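Local coordinates for protein beta-lactamase/D-alanine Carboxypeptidase (Yersinia pestis, PDB 3RJU) that probably acts as a serine hydrolase of the beta-lactamase and penicillin-binding protein family, opening beta-lactam rings or trimming terminal D-alanine from peptides, at residues A[58-63]-A[234-239]; A[195-198]-A[203-206]; A[65-70]-A[181-186]. All blocks are in the same frame, centred on the assembly; numbering follows the deposited sequence.

Contact 1 (A[58-63]-A[234-239]); sequences IRIASI and EDMQHW
In the selenomethionine Met236, chi1 (-64°) places CG beside the backbone N, and bends at chi2 (-57°) and chi3 (-56°) then curl the chain, so that its selenium and its terminal methyl meet two different isoleucines. The SE atom lies 4.0 Å from CG2 of Ile60, and CE lies 3.8 Å from CG2 of Ile63. The two isoleucines offer the same branch through different torsions, CG2 of Ile60 standing beside its backbone N and CG2 of Ile63 opposite its own. In both pairs the side chains cross at a slant, and no hydrogen bond spans the gap. One flexible chain thus bridges a backbone separation of 9.1 Å between CA of Ile60 and CA of Met236. Within 58-63, Ile63 N bonds to Ile60 O at 3.2 Å. The contact is wholly buried, an example of a helix packed by a single long residue against the chain around Ile60 to Ile63. Strand 58-59 pairs with strand 230-231 just ahead of helix 233-241, Met67 of helix 64-77 touches both Ile60 and Met236, and strands 309-316 and 321-328 of the large antiparallel sheet reach Met236 through Met313 and Phe324.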
ATOM      1  N   ILE A  58      -4.475 -10.540   7.592  1.00 10.09           N
ATOM      2  CA  ILE A  58      -5.235  -9.419   7.058  1.00  9.64           C
ATOM      3  C   ILE A  58      -4.912  -9.263   5.573  1.00  8.51           C
ATOM      4  O   ILE A  58      -3.849  -9.708   5.117  1.00 10.34           O
ATOM      5  CB  ILE A  58      -4.885  -8.108   7.790  1.00  8.97           C
ATOM      6  CG1 ILE A  58      -3.409  -7.735   7.598  1.00  9.06           C
ATOM      7  CG2 ILE A  58      -5.200  -8.228   9.282  1.00 10.59           C
ATOM      8  CD1 ILE A  58      -2.995  -6.448   8.332  1.00  9.40           C
ATOM      9  N   ARG A  59      -5.822  -8.645   4.826  1.00  9.21           N
ATOM     10  CA  ARG A  59      -5.482  -8.140   3.496  1.00  9.20           C
ATOM     11  C   ARG A  59      -5.012  -6.700   3.649  1.00  9.05           C
ATOM     12  O   ARG A  59      -5.760  -5.850   4.169  1.00 10.62           O
ATOM     13  CB  ARG A  59      -6.691  -8.175   2.558  1.00  8.56           C
ATOM     14  CG  ARG A  59      -7.292  -9.574   2.371  1.00 10.53           C
ATOM     15  CD  ARG A  59      -8.345  -9.551   1.274  1.00 11.26           C
ATOM     16  NE  ARG A  59      -9.119 -10.790   1.169  1.00 11.06           N
ATOM     17  CZ  ARG A  59      -8.858 -11.777   0.311  1.00 12.88           C
ATOM     18  NH1 ARG A  59      -7.825 -11.705  -0.531  1.00 13.48           N
ATOM     19  NH2 ARG A  59      -9.648 -12.841   0.284  1.00 13.99           N
ATOM     20  N   ILE A  60      -3.784  -6.401   3.223  1.00  7.43           N
ATOM     21  CA  ILE A  60      -3.337  -5.012   3.334  1.00  8.09           C
ATOM     22  C   ILE A  60      -3.791  -4.156   2.152  1.00  9.20           C
ATOM     23  O   ILE A  60      -3.608  -2.936   2.153  1.00  9.66           O
ATOM     24  CB  ILE A  60      -1.802  -4.878   3.570  1.00  9.45           C
ATOM     25  CG1 ILE A  60      -1.002  -5.264   2.313  1.00  9.52           C
ATOM     26  CG2 ILE A  60      -1.365  -5.723   4.779  1.00 10.73           C
ATOM     27  CD1 ILE A  60       0.515  -5.019   2.482  1.00 12.15           C
ATOM     28  N   ALA A  61      -4.398  -4.796   1.155  1.00  9.20           N
ATOM     29  CA  ALA A  61      -4.896  -4.083  -0.013  1.00  9.33           C
ATOM     30  C   ALA A  61      -3.783  -3.197  -0.571  1.00  8.18           C
ATOM     31  O   ALA A  61      -2.652  -3.654  -0.685  1.00  8.98           O
ATOM     32  CB  ALA A  61      -6.176  -3.275   0.320  1.00  9.58           C
ATOM     33  N   SER A  62      -4.071  -1.936  -0.883  1.00  8.31           N
ATOM     34  CA  SER A  62      -3.103  -1.109  -1.626  1.00  9.08           C
ATOM     35  C   SER A  62      -1.856  -0.657  -0.853  1.00  8.00           C
ATOM     36  O   SER A  62      -0.982   0.016  -1.412  1.00  8.89           O
ATOM     37  CB  SER A  62      -3.798   0.085  -2.290  1.00  9.71           C
ATOM     38  OG  SER A  62      -4.732  -0.373  -3.256  1.00 10.26           O
ATOM     39  N   ILE A  63      -1.742  -1.013   0.423  1.00  7.89           N
ATOM     40  CA  ILE A  63      -0.445  -0.843   1.086  1.00  7.26           C
ATOM     41  C   ILE A  63       0.590  -1.646   0.273  1.00  7.90           C
ATOM     42  O   ILE A  63       1.789  -1.328   0.263  1.00  8.51           O
ATOM     43  CB  ILE A  63      -0.479  -1.319   2.579  1.00  8.17           C
ATOM     44  CG1 ILE A  63      -1.527  -0.533   3.384  1.00 10.30           C
ATOM     45  CG2 ILE A  63       0.869  -1.173   3.224  1.00  9.28           C
ATOM     46  CD1 ILE A  63      -1.327   0.958   3.396  1.00 11.38           C
ATOM     47  N   GLU A 234       1.698  -7.868  13.300  1.00 11.07           N
ATOM     48  CA  GLU A 234       3.081  -7.924  13.772  1.00 11.08           C
ATOM     49  C   GLU A 234       4.079  -7.827  12.600  1.00 10.65           C
ATOM     50  O   GLU A 234       5.135  -7.190  12.730  1.00 11.74           O
ATOM     51  CB  GLU A 234       3.334  -9.172  14.654  1.00 11.94           C
ATOM     52  CG  GLU A 234       3.367 -10.472  13.882  1.00 13.27           C
ATOM     53  CD  GLU A 234       3.333 -11.699  14.772  1.00 15.23           C
ATOM     54  OE1 GLU A 234       3.422 -11.552  16.019  1.00 17.72           O
ATOM     55  OE2 GLU A 234       3.229 -12.819  14.222  1.00 15.54           O
ATOM     56  N   ASP A 235       3.753  -8.441  11.463  1.00 10.15           N
ATOM     57  CA  ASP A 235       4.635  -8.336  10.293  1.00 10.97           C
ATOM     58  C   ASP A 235       4.694  -6.886   9.831  1.00 10.37           C
ATOM     59  O   ASP A 235       5.778  -6.382   9.481  1.00 11.47           O
ATOM     60  CB  ASP A 235       4.141  -9.193   9.119  1.00 10.64           C
ATOM     61  CG  ASP A 235       4.487 -10.672   9.262  1.00 11.10           C
ATOM     62  OD1 ASP A 235       4.905 -11.125  10.345  1.00 11.77           O
ATOM     63  OD2 ASP A 235       4.328 -11.397   8.266  1.00 11.91           O
HETATM   64  N   MSE A 236       3.537  -6.225   9.799  1.00  9.01           N
HETATM   65  CA  MSE A 236       3.473  -4.841   9.346  1.00  9.17           C
HETATM   66  C   MSE A 236       4.189  -3.896  10.295  1.00  9.67           C
HETATM   67  O   MSE A 236       4.756  -2.885   9.850  1.00 10.19           O
HETATM   68  CB  MSE A 236       2.023  -4.396   9.108  1.00 10.20           C
HETATM   69  CG  MSE A 236       1.337  -5.161   7.984  1.00 11.36           C
HETATM   70 SE   MSE A 236       2.320  -5.026   6.296  0.76 12.10          SE
HETATM   71  CE  MSE A 236       2.340  -3.092   6.207  1.00 10.53           C
ATOM     72  N   GLN A 237       4.178  -4.210  11.594  1.00  9.70           N
ATOM     73  CA  GLN A 237       4.979  -3.434  12.537  1.00 10.20           C
ATOM     74  C   GLN A 237       6.456  -3.447  12.106  1.00 10.08           C
ATOM     75  O   GLN A 237       7.123  -2.408  12.062  1.00 10.28           O
ATOM     76  CB  GLN A 237       4.869  -3.982  13.965  1.00 10.65           C
ATOM     77  CG  GLN A 237       5.720  -3.227  14.960  1.00 11.76           C
ATOM     78  CD  GLN A 237       5.943  -4.008  16.254  1.00 14.93           C
ATOM     79  OE1 GLN A 237       5.050  -4.721  16.721  1.00 18.43           O
ATOM     80  NE2 GLN A 237       7.139  -3.878  16.835  1.00 15.77           N
ATOM     81  N   HIS A 238       6.972  -4.638  11.809  1.00  9.90           N
ATOM     82  CA  HIS A 238       8.371  -4.775  11.421  1.00 12.14           C
ATOM     83  C   HIS A 238       8.683  -4.018  10.130  1.00 11.49           C
ATOM     84  O   HIS A 238       9.735  -3.382  10.029  1.00 13.66           O
ATOM     85  CB  HIS A 238       8.762  -6.254  11.310  1.00 16.61           C
ATOM     86  CG  HIS A 238       8.661  -6.995  12.605  1.00 22.88           C
ATOM     87  ND1 HIS A 238       9.267  -6.549  13.761  1.00 27.35           N
ATOM     88  CD2 HIS A 238       8.017  -8.140  12.937  1.00 25.43           C
ATOM     89  CE1 HIS A 238       9.002  -7.386  14.749  1.00 28.66           C
ATOM     90  NE2 HIS A 238       8.243  -8.361  14.275  1.00 28.54           N
ATOM     91  N   TRP A 239       7.764  -4.061   9.166  1.00 11.35           N
ATOM     92  CA  TRP A 239       7.953  -3.352   7.905  1.00 10.82           C
ATOM     93  C   TRP A 239       7.977  -1.845   8.131  1.00 10.39           C
ATOM     94  O   TRP A 239       8.867  -1.131   7.645  1.00 10.91           O
ATOM     95  CB  TRP A 239       6.855  -3.713   6.895  1.00  9.44           C
ATOM     96  CG  TRP A 239       7.163  -3.210   5.528  1.00  9.87           C
ATOM     97  CD1 TRP A 239       7.984  -3.797   4.624  1.00 11.38           C
ATOM     98  CD2 TRP A 239       6.675  -2.010   4.913  1.00  8.97           C
ATOM     99  NE1 TRP A 239       8.052  -3.036   3.476  1.00  9.70           N
ATOM    100  CE2 TRP A 239       7.249  -1.939   3.622  1.00  8.24           C
ATOM    101  CE3 TRP A 239       5.799  -0.999   5.317  1.00 10.21           C
ATOM    102  CZ2 TRP A 239       6.986  -0.888   2.736  1.00  8.25           C
ATOM    103  CZ3 TRP A 239       5.543   0.048   4.443  1.00 10.99           C
ATOM    104  CH2 TRP A 239       6.131   0.089   3.163  1.00 10.83           C
TER

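Contact 2 (A[195-198]-A[203-206]); sequences NTTL and EQCK
The side-chain oxygen OD1 of Asn195 is shared by two donors, NE2 of Gln204 at 3.0 Å and NH2 of Arg207, three residues after Gln204. The contact lies on the helical side of the serine beta-lactamase fold, where the loop after helix 179-191 packs on the short helix 202-205. That loop makes an ST turn, with OG1 of Thr197 bonded to the N of Thr199, before the chain enters the helix, which the disulfide between Cys205 and Cys217 ties to a later loop.

The amide-to-amide bond is well formed. The N-H of Gln204 points almost straight at OD1, at 166°, and arrives in the carbonyl plane on a lone pair, while OD1 itself lies close to the amide plane of Gln204. The two planes are turned 60° apart about the line of the bond, so each partner still lies in or near the other's plane. Beyond CG the Gln204 chain is extended (chi2 169°), which carries its amide from the helix across to the loop, and its CG passes OD1 at 3.6 Å on the way. The rotation of this amide is fixed from both ends, since OE1 accepts a hydrogen bond from N of Thr201 while NE2 is spent on Asn195. The second donor to OD1, Arg207 NH2, also forms a salt bridge with Glu203 OE1.

Two carbon contacts flank the Gln204 amide. Thr197 comes from the opposite direction to Gln204 and turns its methyl, rather than its hydroxyl, to the amide. NE2 of Gln204 also approaches CA of Asn195 to 3.7 Å, and on the oxygen side of the same amide CG2 of Thr197 lies 3.9 Å from OE1.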
ATOM      1  N   ASN A 195       4.383 -14.169   7.732  1.00 12.02           N
ATOM      2  CA  ASN A 195       2.997 -14.304   7.288  1.00 11.87           C
ATOM      3  C   ASN A 195       2.603 -13.314   6.203  1.00 11.71           C
ATOM      4  O   ASN A 195       1.421 -13.027   6.021  1.00 12.46           O
ATOM      5  CB  ASN A 195       2.044 -14.183   8.482  1.00 12.13           C
ATOM      6  CG  ASN A 195       2.027 -15.428   9.325  1.00 13.86           C
ATOM      7  OD1 ASN A 195       1.852 -16.521   8.806  1.00 14.95           O
ATOM      8  ND2 ASN A 195       2.253 -15.277  10.626  1.00 13.77           N
ATOM      9  N   THR A 196       3.595 -12.785   5.489  1.00 11.15           N
ATOM     10  CA  THR A 196       3.343 -11.783   4.456  1.00 10.91           C
ATOM     11  C   THR A 196       3.554 -12.443   3.097  1.00 10.88           C
ATOM     12  O   THR A 196       4.663 -12.893   2.778  1.00 12.09           O
ATOM     13  CB  THR A 196       4.236 -10.535   4.647  1.00 10.20           C
ATOM     14  OG1 THR A 196       3.950  -9.936   5.922  1.00 10.27           O
ATOM     15  CG2 THR A 196       3.996  -9.497   3.536  1.00 11.86           C
ATOM     16  N   THR A 197       2.481 -12.533   2.312  1.00  9.46           N
ATOM     17  CA  THR A 197       2.457 -13.482   1.213  1.00  9.94           C
ATOM     18  C   THR A 197       1.344 -13.172   0.217  1.00 10.72           C
ATOM     19  O   THR A 197       0.368 -12.505   0.562  1.00 10.37           O
ATOM     20  CB  THR A 197       2.260 -14.926   1.757  1.00 12.63           C
ATOM     21  OG1 THR A 197       2.332 -15.865   0.678  1.00 14.04           O
ATOM     22  CG2 THR A 197       0.912 -15.080   2.475  1.00 13.67           C
ATOM     23  N   LEU A 198       1.510 -13.651  -1.017  1.00 10.65           N
ATOM     24  CA  LEU A 198       0.473 -13.631  -2.041  1.00 11.49           C
ATOM     25  C   LEU A 198      -0.118 -15.021  -2.205  1.00 12.73           C
ATOM     26  O   LEU A 198      -1.066 -15.224  -2.965  1.00 13.65           O
ATOM     27  CB  LEU A 198       1.058 -13.185  -3.383  1.00 11.78           C
ATOM     28  CG  LEU A 198       1.562 -11.746  -3.439  1.00 10.39           C
ATOM     29  CD1 LEU A 198       2.589 -11.559  -4.564  1.00 11.59           C
ATOM     30  CD2 LEU A 198       0.394 -10.764  -3.563  1.00 10.68           C
ATOM     31  N   GLU A 203      -3.287 -22.972   6.834  1.00 17.08           N
ATOM     32  CA  GLU A 203      -3.052 -22.550   8.219  1.00 17.54           C
ATOM     33  C   GLU A 203      -3.087 -21.022   8.320  1.00 16.87           C
ATOM     34  O   GLU A 203      -3.546 -20.468   9.329  1.00 18.28           O
ATOM     35  CB  GLU A 203      -1.719 -23.104   8.735  1.00 18.82           C
ATOM     36  CG  GLU A 203      -1.459 -22.863  10.219  1.00 20.26           C
ATOM     37  CD  GLU A 203      -0.967 -21.459  10.511  1.00 21.40           C
ATOM     38  OE1 GLU A 203      -0.339 -20.848   9.607  1.00 20.91           O
ATOM     39  OE2 GLU A 203      -1.208 -20.970  11.644  1.00 21.57           O
ATOM     40  N   GLN A 204      -2.613 -20.333   7.285  1.00 14.49           N
ATOM     41  CA  GLN A 204      -2.691 -18.881   7.279  1.00 13.40           C
ATOM     42  C   GLN A 204      -4.118 -18.419   7.032  1.00 14.45           C
ATOM     43  O   GLN A 204      -4.629 -17.548   7.744  1.00 13.15           O
ATOM     44  CB  GLN A 204      -1.721 -18.301   6.230  1.00 13.14           C
ATOM     45  CG  GLN A 204      -0.273 -18.474   6.670  1.00 13.24           C
ATOM     46  CD  GLN A 204       0.738 -18.179   5.573  1.00 13.71           C
ATOM     47  OE1 GLN A 204       0.525 -18.505   4.401  1.00 13.65           O
ATOM     48  NE2 GLN A 204       1.843 -17.551   5.951  1.00 14.74           N
ATOM     49  N   CYS A 205      -4.770 -19.018   6.047  1.00 15.04           N
ATOM     50  CA  CYS A 205      -6.148 -18.650   5.726  1.00 16.02           C
ATOM     51  C   CYS A 205      -7.135 -18.747   6.900  1.00 14.12           C
ATOM     52  O   CYS A 205      -8.043 -17.911   7.026  1.00 14.47           O
ATOM     53  CB  CYS A 205      -6.651 -19.442   4.525  1.00 17.70           C
ATOM     54  SG  CYS A 205      -5.949 -18.830   2.944  1.00 19.06           S
ATOM     55  N   LYS A 206      -6.959 -19.741   7.763  1.00 15.73           N
ATOM     56  CA  LYS A 206      -7.869 -19.892   8.899  1.00 17.80           C
ATOM     57  C   LYS A 206      -7.780 -18.693   9.839  1.00 16.62           C
ATOM     58  O   LYS A 206      -8.696 -18.455  10.626  1.00 19.03           O
ATOM     59  CB  LYS A 206      -7.595 -21.190   9.677  1.00 21.25           C
ATOM     60  CG  LYS A 206      -6.321 -21.127  10.472  1.00 25.03           C
ATOM     61  CD  LYS A 206      -6.106 -22.331  11.382  1.00 26.83           C
ATOM     62  CE  LYS A 206      -4.781 -22.170  12.114  1.00 27.17           C
ATOM     63  NZ  LYS A 206      -4.363 -23.436  12.795  1.00 27.70           N
TER

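Contact 3 (A[65-70]-A[181-186]); sequences KLMTSE and HLLRDK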
ATOM      1  N   LYS A  65       1.150  -1.480  -2.766  1.00  7.01           N
ATOM      2  CA  LYS A  65       1.850  -0.603  -3.716  1.00  8.59           C
ATOM      3  C   LYS A  65       3.144  -0.034  -3.142  1.00  8.86           C
ATOM      4  O   LYS A  65       4.110   0.170  -3.882  1.00  9.95           O
ATOM      5  CB  LYS A  65       0.940   0.544  -4.139  1.00  8.36           C
ATOM      6  CG  LYS A  65      -0.264   0.092  -4.956  1.00  7.42           C
ATOM      7  CD  LYS A  65      -1.076   1.274  -5.451  1.00  7.02           C
ATOM      8  CE  LYS A  65      -2.192   0.859  -6.411  1.00  6.83           C
ATOM      9  NZ  LYS A  65      -3.233   0.004  -5.743  1.00  8.42           N
ATOM     10  N   LEU A  66       3.179   0.212  -1.834  1.00  7.61           N
ATOM     11  CA  LEU A  66       4.419   0.705  -1.196  1.00  7.43           C
ATOM     12  C   LEU A  66       5.535  -0.324  -1.284  1.00  8.63           C
ATOM     13  O   LEU A  66       6.712   0.019  -1.408  1.00 10.05           O
ATOM     14  CB  LEU A  66       4.176   1.069   0.274  1.00  6.87           C
ATOM     15  CG  LEU A  66       3.039   2.071   0.536  1.00  6.76           C
ATOM     16  CD1 LEU A  66       2.985   2.377   2.037  1.00  9.65           C
ATOM     17  CD2 LEU A  66       3.260   3.334  -0.295  1.00  8.91           C
HETATM   18  N   MSE A  67       5.165  -1.595  -1.212  1.00  8.24           N
HETATM   19  CA  MSE A  67       6.154  -2.662  -1.357  1.00  8.06           C
HETATM   20  C   MSE A  67       6.605  -2.828  -2.816  1.00  8.28           C
HETATM   21  O   MSE A  67       7.769  -3.109  -3.075  1.00  8.63           O
HETATM   22  CB  MSE A  67       5.611  -3.974  -0.776  1.00  9.66           C
HETATM   23  CG  MSE A  67       5.361  -3.854   0.728  1.00  9.58           C
HETATM   24 SE   MSE A  67       4.761  -5.462   1.580  0.74 12.47          SE
HETATM   25  CE  MSE A  67       4.289  -4.695   3.330  1.00 12.25           C
ATOM     26  N   THR A  68       5.691  -2.674  -3.764  1.00  8.03           N
ATOM     27  CA  THR A  68       6.084  -2.700  -5.175  1.00  7.73           C
ATOM     28  C   THR A  68       7.086  -1.589  -5.449  1.00  7.55           C
ATOM     29  O   THR A  68       8.124  -1.820  -6.063  1.00  9.55           O
ATOM     30  CB  THR A  68       4.874  -2.534  -6.085  1.00  6.93           C
ATOM     31  OG1 THR A  68       3.834  -3.409  -5.612  1.00  8.92           O
ATOM     32  CG2 THR A  68       5.230  -2.880  -7.530  1.00  9.72           C
ATOM     33  N   SER A  69       6.793  -0.378  -4.985  1.00  8.23           N
ATOM     34  CA  SER A  69       7.760   0.716  -5.152  1.00  7.46           C
ATOM     35  C   SER A  69       9.063   0.474  -4.395  1.00  8.80           C
ATOM     36  O   SER A  69      10.147   0.832  -4.878  1.00 10.40           O
ATOM     37  CB  SER A  69       7.130   2.064  -4.788  1.00  8.47           C
ATOM     38  OG  SER A  69       6.315   2.493  -5.875  1.00 10.21           O
ATOM     39  N   GLU A  70       8.972  -0.149  -3.219  1.00  8.81           N
ATOM     40  CA  GLU A  70      10.175  -0.519  -2.472  1.00  9.02           C
ATOM     41  C   GLU A  70      11.081  -1.425  -3.309  1.00  9.45           C
ATOM     42  O   GLU A  70      12.290  -1.204  -3.415  1.00  9.75           O
ATOM     43  CB  GLU A  70       9.822  -1.245  -1.161  1.00  9.77           C
ATOM     44  CG  GLU A  70      11.079  -1.806  -0.460  1.00 10.52           C
ATOM     45  CD  GLU A  70      10.855  -2.349   0.930  1.00 14.87           C
ATOM     46  OE1 GLU A  70       9.712  -2.528   1.302  1.00 14.28           O
ATOM     47  OE2 GLU A  70      11.856  -2.640   1.640  1.00 17.78           O
ATOM     48  N   HIS A 181       9.085 -14.231  -5.569  1.00 14.02           N
ATOM     49  CA  HIS A 181      10.459 -14.388  -5.097  1.00 15.01           C
ATOM     50  C   HIS A 181      11.125 -13.056  -4.773  1.00 14.63           C
ATOM     51  O   HIS A 181      11.916 -12.980  -3.837  1.00 14.43           O
ATOM     52  CB  HIS A 181      11.302 -15.140  -6.126  1.00 16.42           C
ATOM     53  CG  HIS A 181      10.904 -16.572  -6.280  1.00 20.14           C
ATOM     54  ND1 HIS A 181      11.691 -17.500  -6.926  1.00 21.06           N
ATOM     55  CD2 HIS A 181       9.806 -17.238  -5.855  1.00 22.32           C
ATOM     56  CE1 HIS A 181      11.089 -18.675  -6.906  1.00 23.44           C
ATOM     57  NE2 HIS A 181       9.942 -18.544  -6.263  1.00 24.43           N
ATOM     58  N   LEU A 182      10.831 -12.015  -5.557  1.00 14.18           N
ATOM     59  CA  LEU A 182      11.304 -10.680  -5.216  1.00 14.25           C
ATOM     60  C   LEU A 182      10.754 -10.198  -3.880  1.00 13.51           C
ATOM     61  O   LEU A 182      11.501  -9.649  -3.064  1.00 14.12           O
ATOM     62  CB  LEU A 182      10.937  -9.660  -6.294  1.00 14.86           C
ATOM     63  CG  LEU A 182      11.784  -9.645  -7.550  1.00 16.06           C
ATOM     64  CD1 LEU A 182      11.188  -8.664  -8.569  1.00 15.83           C
ATOM     65  CD2 LEU A 182      13.211  -9.263  -7.191  1.00 17.59           C
ATOM     66  N   LEU A 183       9.447 -10.366  -3.675  1.00 13.42           N
ATOM     67  CA  LEU A 183       8.799  -9.943  -2.425  1.00 11.09           C
ATOM     68  C   LEU A 183       9.479 -10.640  -1.243  1.00 10.86           C
ATOM     69  O   LEU A 183       9.792 -10.013  -0.229  1.00 12.06           O
ATOM     70  CB  LEU A 183       7.304 -10.276  -2.470  1.00 12.62           C
ATOM     71  CG  LEU A 183       6.463 -10.024  -1.222  1.00 13.73           C
ATOM     72  CD1 LEU A 183       6.549  -8.552  -0.827  1.00 14.91           C
ATOM     73  CD2 LEU A 183       5.022 -10.444  -1.497  1.00 14.16           C
ATOM     74  N   ARG A 184       9.718 -11.944  -1.393  0.73  9.75           N
ATOM     75  CA  ARG A 184      10.377 -12.724  -0.361  0.73 11.45           C
ATOM     76  C   ARG A 184      11.824 -12.254  -0.171  0.73 12.27           C
ATOM     77  O   ARG A 184      12.241 -11.928   0.937  0.73 13.13           O
ATOM     78  CB  ARG A 184      10.336 -14.207  -0.745  0.73 14.79           C
ATOM     79  CG  ARG A 184      10.981 -15.149   0.256  0.73 16.80           C
ATOM     80  CD  ARG A 184      11.238 -16.505  -0.384  0.73 18.53           C
ATOM     81  NE  ARG A 184      12.197 -16.384  -1.487  0.73 20.36           N
ATOM     82  CZ  ARG A 184      12.403 -17.307  -2.421  0.73 24.50           C
ATOM     83  NH1 ARG A 184      11.709 -18.437  -2.414  0.73 26.97           N
ATOM     84  NH2 ARG A 184      13.299 -17.091  -3.371  0.73 24.87           N
ATOM     85  N   ASP A 185      12.584 -12.186  -1.263  1.00 13.11           N
ATOM     86  CA  ASP A 185      14.026 -11.915  -1.163  1.00 13.67           C
ATOM     87  C   ASP A 185      14.377 -10.479  -0.773  1.00 13.43           C
ATOM     88  O   ASP A 185      15.366 -10.245  -0.044  1.00 15.99           O
ATOM     89  CB  ASP A 185      14.748 -12.284  -2.469  1.00 15.45           C
ATOM     90  CG  ASP A 185      14.636 -13.759  -2.803  1.00 19.86           C
ATOM     91  OD1 ASP A 185      14.243 -14.548  -1.915  1.00 20.91           O
ATOM     92  OD2 ASP A 185      14.946 -14.127  -3.958  1.00 22.31           O
ATOM     93  N   LYS A 186      13.594  -9.521  -1.268  1.00 13.33           N
ATOM     94  CA  LYS A 186      13.874  -8.110  -1.003  1.00 13.56           C
ATOM     95  C   LYS A 186      13.196  -7.563   0.249  1.00 13.79           C
ATOM     96  O   LYS A 186      13.669  -6.593   0.828  1.00 15.24           O
ATOM     97  CB  LYS A 186      13.488  -7.231  -2.204  1.00 15.46           C
ATOM     98  CG  LYS A 186      14.383  -7.392  -3.431  1.00 16.93           C
ATOM     99  CD  LYS A 186      15.820  -7.129  -3.068  1.00 17.76           C
ATOM    100  CE  LYS A 186      16.634  -6.677  -4.271  1.00 18.70           C
ATOM    101  NZ  LYS A 186      18.043  -6.420  -3.869  1.00 20.91           N
TER
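Met67, a selenomethionine, reaches from helix 64-77 with an almost straight chain (chi2 -177°, chi3 -170°), and its SE comes to 4.3 Å from CD1 of Leu183 on helix 179-191. The CA-CB bond of Met67 aims at the facing helix, whereas that of Leu183 points along the flank, neither toward nor away from it. It is the end of the leucine that closes in: chi1 (175°) sets CG opposite the backbone N, and chi2 then turns CD1 to the selenium. This is a light contact between two steeply inclined helices, made chiefly at one pair of side chains, with CA of Met67 and CA of Leu183 7.8 Å apart.

One turn further on, at Glu70 and Lys186, the spacing widens to 8.6 Å between their CA atoms, and the charged ends do not pair with each other. Glu70 OE2 comes to 4.4 Å from the backbone O of Lys186, too long for a bond. The CA-CB bond of Lys186 aims at the other helix, but the chain then bends back and its NZ pairs with Asp78. The carboxylate of Glu70 instead shares OE2 between Lys74 and Lys252 and gives OE1 to the indole N-H of Trp239, an arrangement that should keep this buried group ionised. Leu183 to Lys186 form a wider, pi-type turn of helix 179-191.

Helix 64-77 thus runs between several neighbours: Met67 also touches Ile187 of helix 179-191, Met67 and Leu66 meet Trp239 of helix 233-241, and Thr68 turns to Tyr164 and Leu167 of helix 162-175.

In the fold
Contacts 2 and 3 both fall within the long chain excursion closed by contact 1, and each adjoins it, with centres about 12 Å from its own. Met67 joins contact 3 to contact 1, its CE lying 3.6 Å from SE of Met236. Asp235 OD2 joins contact 1 to contact 2 by probable hydrogen bonds of 2.8 Å to both Thr196 OG1 and Asn195 N. Contacts 2 and 3, about 17 Å apart between centres, touch through Leu198 and Leu183. Contacts 1 and 3 also border the presumed active site: Ser62 and Lys65 fit an SxxK motif, Lys65 NZ bonds to Ser62 OG and Tyr159 OH, and Ser62 OG is hydrogen-bonded to a citrate, probably from the crystallisation liquor.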